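Local coordinates for insecticidal protein (Brevibacillus laterosporus, PDB 7ML9), which is an insecticidal toxin of the epsilon-toxin/MTX2 family that probably kills western corn rootworm by forming beta-barrel pores in membranes, at residues Arg31-Asp34 / Leu35-Asp39; Glu170-Gln174 / Asn175-Asp179; Gly243-Leu246 / Thr247-Gln251. All coordinates share one frame; numbering follows the deposited sequence.

Overall arrangement
Contacts 1, 2 and 3 follow one another along the chain, none starting before the previous one closes. Contacts 1 and 3 are neighbours, their centres 10 Å apart: helix 28-48 packs against helix 242-252 at one end of this elongated, mostly beta protein, joined by a salt bridge between Asp39 and Lys248 and by Leu35 against Val245 and Cys249. One 1,2-ethanediol molecule touches both. Contact 2 stands apart, its centre 26 Å from that of contact 1 and 29 Å from that of contact 3, at the turn between strands 165-172 and 178-189. The helical pair thus belongs to an end region, whereas contact 2 lies in the strand-rich body expected to supply the pore-forming part.

Contact 1 (Arg31-Asp34 / Leu35-Asp39); sequences RLRD and LARED. With EDO (1,2-ethanediol), chain H.
Arg33 and Arg37 meet in a local contact one turn apart on helix 28-48, near one end of the molecule. The Arg37 guanidinium lies with one face over Arg33 CB, which is 3.7 Å from Arg37 NH1. CG of Arg37 is anti to the carbonyl carbon (chi1 -62°) and the chain runs extended to NE, carrying the group back along the helix. One water accepts from Arg33 NH1 (3.2 Å) and from Arg37 NH2 (2.7 Å), sitting in the plane of each guanidinium at its edge. The backbone bonds are the alpha-helical i to i+4 set, such as Arg37 N to Arg33 O at 3.1 Å. Asp34, with Glu30, is a ligand of the bound sodium ion; Arg37 pairs with Asp56 and with that same Glu30. Two conformers of the Asp34 carboxylate leave its close approach to Glu38 doubtful. On another side of the helix, Leu32 and Leu35 lie alongside each other, CD2 to CD2 at 4.1 Å; Leu35 continues onto Val245 and Cys249 of helix 242-252, Leu32 onto Val223 of strand 201-229. Asp39 forms salt bridges to Arg229 through OD2 and Lys248 through OD1; a 1,2-ethanediol, probably from the crystallisation liquor, donates O1 to Asp39 OD2 at 2.6 Å.

Contact 2 (Glu170-Gln174 / Asn175-Asp179); sequences EYNFQ and NSSTD
Ser177 carries OG anti to its carbonyl carbon, beside its backbone N (chi1 -65°), a torsion that turns the hydroxyl back onto Gln174. The hydroxyl adds a 2.8 Å bond from Ser177 OG to Gln174 O, which also takes the turn's own bond from Ser177 N (3.1 Å). Both come from the same face of the carbonyl plane, and the hydroxyl stands above that plane instead of lying on a lone pair. In Asn172, CG is anti to the backbone N (chi1 -172°), which brings OD1 into line with the N-H of Gln174. That bond is almost straight (173°) and in the carbonyl plane of Asn172, with 3.0 Å between Gln174 N and Asn172 OD1. A water accepts from Asn172 N at 3.0 Å and makes a weak bond to Ser177 O. Within the turn, Asn175 OD1 accepts from the backbone N of Ser24, and Ser177 pairs through its backbone with Thr142 of strand 130-147. Ser176 takes up the left-handed backbone conformation at the third turn position. An Asx turn at Asn172 thus leads into a type II beta turn, Gln174 to Ser177, which passes the chain from the two-stranded sheet of 153-160 and 165-172, possibly the membrane-inserting hairpin as in related toxins, to strand 178-189.

Contact 3 (Gly243-Leu246 / Thr247-Gln251); sequences GAVL and TKCQQ. With EDO (1,2-ethanediol), chain H.
Leu246 and Thr247, adjacent in helix 242-252, have the most surface buried by this local contact, each meeting a residue one turn away: Gln250 for Leu246, Gly243 for Thr247. The Leu246 branch comes up against the flat end of Gln250, CD1 lying 3.7 Å from Gln250 CD, and the two side chains run at an angle to each other. The leucine reaches there with CG anti to the backbone N (chi1 176°), while Gln250 stays extended beyond CG. The carbonyl O of Phe260 accepts from Gln250 NE2, which helps to orient the amide; a weak bond from NE2 to Phe257 O adds to it. Leu246 also touches Phe260 and Pro262 of strand 260-263 and Phe257 in the neighbouring loop, so this pair packs against the chain that follows the helix; Leu246 meets Leu35 of helix 28-48 as well.

Thr247 bonds twice to one carbonyl, a common way for threonine to sit in a helix. Its OG1, anti to the carbonyl carbon (chi1 -58°), donates to Gly243 O at 2.7 Å, and its own N donates to the same oxygen at 3.0 Å, the two coming from opposite faces of the carbonyl plane. The hydroxyl of an exposed residue is thus satisfied within its own helix. The following backbone bonds keep the alpha-helical pattern, with Gln250 N to Leu246 O at 2.9 Å.

Val245 CG1 and Cys249 SG, 4.3 Å apart, belong to the side that leans on helix 28-48. From the adjacent position, the extended Lys248 chain takes NZ to O1 of the 1,2-ethanediol molecule at 3.1 Å and to helix 28-48, where Thr43 OG1 accepts from it beside the salt bridge to Asp39.

Contact 1 (Arg31-Asp34 / Leu35-Asp39)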
loop_
_atom_site.group_PDB
_atom_site.type_symbol
_atom_site.label_atom_id
_atom_site.label_comp_id
_atom_site.label_asym_id
_atom_site.label_seq_id
_atom_site.Cartn_x
_atom_site.Cartn_y
_atom_site.Cartn_z
ATOM N N ARG A 31 15.515 -12.880 12.056
ATOM C CA ARG A 31 16.371 -12.894 10.870
ATOM C C ARG A 31 17.691 -12.168 11.113
ATOM O O ARG A 31 18.726 -12.575 10.560
ATOM C CB ARG A 31 15.637 -12.295 9.660
ATOM C CG ARG A 31 14.472 -13.139 9.152
ATOM C CD ARG A 31 14.838 -14.601 8.839
ATOM N NE ARG A 31 15.799 -14.712 7.736
ATOM C CZ ARG A 31 16.612 -15.755 7.557
ATOM N NH1 ARG A 31 16.580 -16.785 8.403
ATOM N NH2 ARG A 31 17.453 -15.778 6.527
ATOM N N LEU A 32 17.689 -11.103 11.924
ATOM C CA LEU A 32 18.953 -10.456 12.282
ATOM C C LEU A 32 19.810 -11.366 13.153
ATOM O O LEU A 32 21.044 -11.334 13.062
ATOM C CB LEU A 32 18.705 -9.124 12.996
ATOM C CG LEU A 32 18.078 -8.037 12.096
ATOM C CD1 LEU A 32 17.787 -6.784 12.882
ATOM C CD2 LEU A 32 19.007 -7.707 10.924
ATOM N N ARG A 33 19.179 -12.162 14.017
ATOM C CA ARG A 33 19.935 -13.160 14.772
ATOM C C ARG A 33 20.540 -14.209 13.846
ATOM O O ARG A 33 21.682 -14.646 14.053
ATOM C CB ARG A 33 19.043 -13.827 15.809
ATOM C CG ARG A 33 18.593 -12.913 16.962
ATOM C CD ARG A 33 17.661 -13.719 17.860
ATOM N NE ARG A 33 16.968 -12.851 18.812
ATOM C CZ ARG A 33 16.168 -13.291 19.775
ATOM N NH1 ARG A 33 15.960 -14.595 19.928
ATOM N NH2 ARG A 33 15.579 -12.425 20.592
ATOM N N ASP A 34 19.798 -14.628 12.816
ATOM C CA ASP A 34 20.362 -15.570 11.854
ATOM C C ASP A 34 21.472 -14.918 11.042
ATOM O O ASP A 34 22.456 -15.583 10.693
ATOM C CB ASP A 34 19.281 -16.127 10.928
ATOM C CG ASP A 34 19.836 -17.145 9.933
ATOM O OD1 ASP A 34 19.992 -18.332 10.299
ATOM O OD2 ASP A 34 20.137 -16.751 8.788
ATOM N N LEU A 35 21.336 -13.623 10.741
ATOM C CA LEU A 35 22.420 -12.897 10.083
ATOM C C LEU A 35 23.727 -13.012 10.877
ATOM O O LEU A 35 24.802 -13.247 10.301
ATOM C CB LEU A 35 22.027 -11.428 9.912
ATOM C CG LEU A 35 23.029 -10.505 9.230
ATOM C CD1 LEU A 35 23.189 -10.946 7.777
ATOM C CD2 LEU A 35 22.549 -9.032 9.320
ATOM N N ALA A 36 23.657 -12.820 12.204
ATOM C CA ALA A 36 24.860 -12.987 13.031
ATOM C C ALA A 36 25.386 -14.419 12.960
ATOM O O ALA A 36 26.597 -14.637 12.829
ATOM C CB ALA A 36 24.584 -12.584 14.489
ATOM N N ARG A 37 24.493 -15.409 13.032
ATOM C CA ARG A 37 24.916 -16.805 12.931
ATOM C C ARG A 37 25.548 -17.111 11.572
ATOM O O ARG A 37 26.475 -17.926 11.488
ATOM C CB ARG A 37 23.729 -17.740 13.187
ATOM C CG ARG A 37 23.124 -17.605 14.600
ATOM C CD ARG A 37 21.818 -18.379 14.730
ATOM N NE ARG A 37 21.212 -18.117 16.031
ATOM C CZ ARG A 37 19.961 -17.704 16.217
ATOM N NH1 ARG A 37 19.148 -17.520 15.173
ATOM N NH2 ARG A 37 19.519 -17.490 17.458
ATOM N N GLU A 38 25.051 -16.491 10.493
ATOM C CA GLU A 38 25.622 -16.740 9.165
ATOM C C GLU A 38 27.055 -16.245 9.087
ATOM O O GLU A 38 27.941 -16.951 8.596
ATOM C CB GLU A 38 24.788 -16.063 8.064
ATOM C CG GLU A 38 23.371 -16.536 7.980
ATOM C CD GLU A 38 23.222 -17.808 7.176
ATOM O OE1 GLU A 38 24.239 -18.282 6.621
ATOM O OE2 GLU A 38 22.086 -18.325 7.089
ATOM N N ASP A 39 27.297 -15.019 9.555
ATOM C CA ASP A 39 28.645 -14.462 9.533
ATOM C C ASP A 39 29.592 -15.305 10.376
ATOM O O ASP A 39 30.719 -15.595 9.959
ATOM C CB ASP A 39 28.608 -13.023 10.039
ATOM C CG ASP A 39 29.960 -12.319 9.948
ATOM O OD1 ASP A 39 30.821 -12.701 9.125
ATOM O OD2 ASP A 39 30.151 -11.349 10.692
HETATM C C1 EDO H . 32.643 -8.807 10.093
HETATM O O1 EDO H . 32.311 -10.182 9.858
HETATM C C2 EDO H . 31.895 -7.914 9.111
HETATM O O2 EDO H . 32.625 -6.692 8.978
HETATM O O HOH W 1 16.970 -17.070 18.243
#

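Contact 2 (Glu170-Gln174 / Asn175-Asp179)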
loop_
_atom_site.group_PDB
_atom_site.type_symbol
_atom_site.label_atom_id
_atom_site.label_comp_id
_atom_site.label_asym_id
_atom_site.label_seq_id
_atom_site.Cartn_x
_atom_site.Cartn_y
_atom_site.Cartn_z
ATOM N N GLU A 170 -3.498 3.799 5.679
ATOM C CA GLU A 170 -2.511 3.534 6.719
ATOM C C GLU A 170 -2.338 2.031 6.883
ATOM O O GLU A 170 -3.298 1.317 7.200
ATOM C CB GLU A 170 -2.910 4.175 8.049
ATOM C CG GLU A 170 -1.823 4.042 9.110
ATOM C CD GLU A 170 -2.140 4.795 10.389
ATOM O OE1 GLU A 170 -3.306 4.736 10.839
ATOM O OE2 GLU A 170 -1.221 5.452 10.934
ATOM N N TYR A 171 -1.118 1.553 6.651
ATOM C CA TYR A 171 -0.803 0.144 6.813
ATOM C C TYR A 171 -0.355 -0.126 8.238
ATOM O O TYR A 171 0.408 0.654 8.815
ATOM C CB TYR A 171 0.316 -0.280 5.854
ATOM C CG TYR A 171 -0.144 -0.446 4.440
ATOM C CD1 TYR A 171 -0.677 -1.644 4.004
ATOM C CD2 TYR A 171 -0.064 0.607 3.546
ATOM C CE1 TYR A 171 -1.111 -1.792 2.707
ATOM C CE2 TYR A 171 -0.494 0.468 2.251
ATOM C CZ TYR A 171 -1.017 -0.728 1.840
ATOM O OH TYR A 171 -1.446 -0.870 0.541
ATOM N N ASN A 172 -0.838 -1.224 8.800
ATOM C CA ASN A 172 -0.219 -1.832 9.968
ATOM C C ASN A 172 0.673 -2.965 9.476
ATOM O O ASN A 172 0.211 -3.852 8.750
ATOM C CB ASN A 172 -1.267 -2.349 10.955
ATOM C CG ASN A 172 -0.654 -2.812 12.265
ATOM O OD1 ASN A 172 0.299 -3.595 12.276
ATOM N ND2 ASN A 172 -1.188 -2.315 13.379
ATOM N N PHE A 173 1.945 -2.939 9.887
ATOM C CA PHE A 173 2.945 -3.829 9.303
ATOM C C PHE A 173 2.767 -5.286 9.709
ATOM O O PHE A 173 3.440 -6.148 9.136
ATOM C CB PHE A 173 4.354 -3.352 9.669
ATOM C CG PHE A 173 4.853 -2.185 8.840
ATOM C CD1 PHE A 173 3.975 -1.282 8.248
ATOM C CD2 PHE A 173 6.211 -1.993 8.654
ATOM C CE1 PHE A 173 4.447 -0.208 7.490
ATOM C CE2 PHE A 173 6.694 -0.930 7.900
ATOM C CZ PHE A 173 5.809 -0.033 7.309
ATOM N N GLN A 174 1.892 -5.608 10.657
ATOM C CA GLN A 174 1.716 -7.013 11.007
ATOM C C GLN A 174 1.060 -7.774 9.863
ATOM O O GLN A 174 0.113 -7.283 9.234
ATOM C CB GLN A 174 0.879 -7.164 12.277
ATOM C CG GLN A 174 0.584 -8.622 12.647
ATOM C CD GLN A 174 -0.415 -8.767 13.794
ATOM O OE1 GLN A 174 -0.339 -8.053 14.799
ATOM N NE2 GLN A 174 -1.351 -9.700 13.647
ATOM N N ASN A 175 1.574 -8.979 9.591
ATOM C CA ASN A 175 1.011 -9.840 8.554
ATOM C C ASN A 175 -0.504 -9.962 8.697
ATOM O O ASN A 175 -1.027 -10.138 9.801
ATOM C CB ASN A 175 1.642 -11.232 8.625
ATOM C CG ASN A 175 1.147 -12.161 7.530
ATOM O OD1 ASN A 175 0.738 -11.718 6.453
ATOM N ND2 ASN A 175 1.189 -13.463 7.801
ATOM N N SER A 176 -1.203 -9.860 7.564
ATOM C CA SER A 176 -2.645 -10.055 7.432
ATOM C C SER A 176 -3.469 -8.940 8.052
ATOM O O SER A 176 -4.693 -9.085 8.174
ATOM C CB SER A 176 -3.093 -11.398 8.022
ATOM O OG SER A 176 -2.530 -12.463 7.282
ATOM N N SER A 177 -2.845 -7.836 8.445
ATOM C CA SER A 177 -3.599 -6.672 8.889
ATOM C C SER A 177 -4.445 -6.138 7.742
ATOM O O SER A 177 -3.962 -6.004 6.611
ATOM C CB SER A 177 -2.652 -5.576 9.383
ATOM O OG SER A 177 -1.947 -5.986 10.547
ATOM N N THR A 178 -5.712 -5.844 8.032
ATOM C CA THR A 178 -6.621 -5.218 7.078
ATOM C C THR A 178 -7.201 -3.948 7.687
ATOM O O THR A 178 -7.515 -3.907 8.881
ATOM C CB THR A 178 -7.770 -6.154 6.674
ATOM O OG1 THR A 178 -8.578 -6.429 7.824
ATOM C CG2 THR A 178 -7.250 -7.462 6.113
ATOM N N ASP A 179 -7.340 -2.921 6.858
ATOM C CA ASP A 179 -7.931 -1.645 7.229
ATOM C C ASP A 179 -9.026 -1.325 6.218
ATOM O O ASP A 179 -8.869 -1.612 5.027
ATOM C CB ASP A 179 -6.866 -0.526 7.230
ATOM C CG ASP A 179 -7.101 0.529 8.303
ATOM O OD1 ASP A 179 -7.693 0.198 9.344
ATOM O OD2 ASP A 179 -6.681 1.696 8.115
HETATM O O HOH W 2 -2.627 -2.904 7.078
#

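Contact 3 (Gly243-Leu246 / Thr247-Gln251)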
loop_
_atom_site.group_PDB
_atom_site.type_symbol
_atom_site.label_atom_id
_atom_site.label_comp_id
_atom_site.label_asym_id
_atom_site.label_seq_id
_atom_site.Cartn_x
_atom_site.Cartn_y
_atom_site.Cartn_z
ATOM N N GLY A 243 24.480 -3.332 9.435
ATOM C CA GLY A 243 24.636 -2.923 8.044
ATOM C C GLY A 243 25.880 -3.524 7.410
ATOM O O GLY A 243 25.849 -4.001 6.268
ATOM N N ALA A 244 26.989 -3.521 8.148
ATOM C CA ALA A 244 28.219 -4.105 7.626
ATOM C C ALA A 244 28.122 -5.620 7.565
ATOM O O ALA A 244 28.602 -6.237 6.605
ATOM C CB ALA A 244 29.415 -3.683 8.486
ATOM N N VAL A 245 27.511 -6.241 8.578
ATOM C CA VAL A 245 27.381 -7.689 8.554
ATOM C C VAL A 245 26.474 -8.120 7.408
ATOM O O VAL A 245 26.764 -9.095 6.710
ATOM C CB VAL A 245 26.886 -8.213 9.915
ATOM C CG1 VAL A 245 26.630 -9.733 9.859
ATOM C CG2 VAL A 245 27.902 -7.854 11.021
ATOM N N LEU A 246 25.376 -7.387 7.169
ATOM C CA LEU A 246 24.519 -7.744 6.038
ATOM C C LEU A 246 25.254 -7.569 4.714
ATOM O O LEU A 246 25.131 -8.404 3.819
ATOM C CB LEU A 246 23.236 -6.903 6.044
ATOM C CG LEU A 246 22.311 -7.133 4.839
ATOM C CD1 LEU A 246 21.669 -8.520 4.883
ATOM C CD2 LEU A 246 21.236 -6.034 4.744
ATOM N N THR A 247 26.012 -6.485 4.570
ATOM C CA THR A 247 26.742 -6.267 3.330
ATOM C C THR A 247 27.661 -7.443 3.032
ATOM O O THR A 247 27.705 -7.937 1.900
ATOM C CB THR A 247 27.529 -4.960 3.414
ATOM O OG1 THR A 247 26.625 -3.880 3.675
ATOM C CG2 THR A 247 28.304 -4.675 2.113
ATOM N N LYS A 248 28.347 -7.948 4.061
ATOM C CA LYS A 248 29.259 -9.070 3.873
ATOM C C LYS A 248 28.501 -10.329 3.492
ATOM O O LYS A 248 28.872 -11.031 2.539
ATOM C CB LYS A 248 30.068 -9.292 5.163
ATOM C CG LYS A 248 30.993 -10.500 5.108
ATOM C CD LYS A 248 31.815 -10.605 6.393
ATOM C CE LYS A 248 32.795 -11.779 6.298
ATOM N NZ LYS A 248 33.323 -12.099 7.652
ATOM N N CYS A 249 27.421 -10.623 4.224
ATOM C CA CYS A 249 26.681 -11.859 4.026
ATOM C C CYS A 249 26.044 -11.909 2.639
ATOM O O CYS A 249 26.021 -12.973 2.001
ATOM C CB CYS A 249 25.627 -11.982 5.126
ATOM S SG CYS A 249 26.374 -12.645 6.675
ATOM N N GLN A 250 25.554 -10.765 2.151
ATOM C CA GLN A 250 24.985 -10.720 0.804
ATOM C C GLN A 250 26.062 -10.869 -0.265
ATOM O O GLN A 250 25.853 -11.572 -1.260
ATOM C CB GLN A 250 24.199 -9.424 0.624
ATOM C CG GLN A 250 22.901 -9.461 1.442
ATOM C CD GLN A 250 21.986 -8.261 1.197
ATOM O OE1 GLN A 250 22.445 -7.136 1.005
ATOM N NE2 GLN A 250 20.683 -8.506 1.230
ATOM N N GLN A 251 27.231 -10.246 -0.062
ATOM C CA GLN A 251 28.352 -10.443 -0.979
ATOM C C GLN A 251 28.788 -11.908 -1.030
ATOM O O GLN A 251 29.072 -12.446 -2.110
ATOM C CB GLN A 251 29.508 -9.530 -0.561
ATOM C CG GLN A 251 30.698 -9.532 -1.505
ATOM C CD GLN A 251 31.782 -8.589 -1.036
ATOM O OE1 GLN A 251 32.474 -8.855 -0.054
ATOM N NE2 GLN A 251 31.931 -7.485 -1.723
HETATM C C1 EDO H . 32.643 -8.807 10.093
HETATM O O1 EDO H . 32.311 -10.182 9.858
HETATM C C2 EDO H . 31.895 -7.914 9.111
HETATM O O2 EDO H . 32.625 -6.692 8.978
#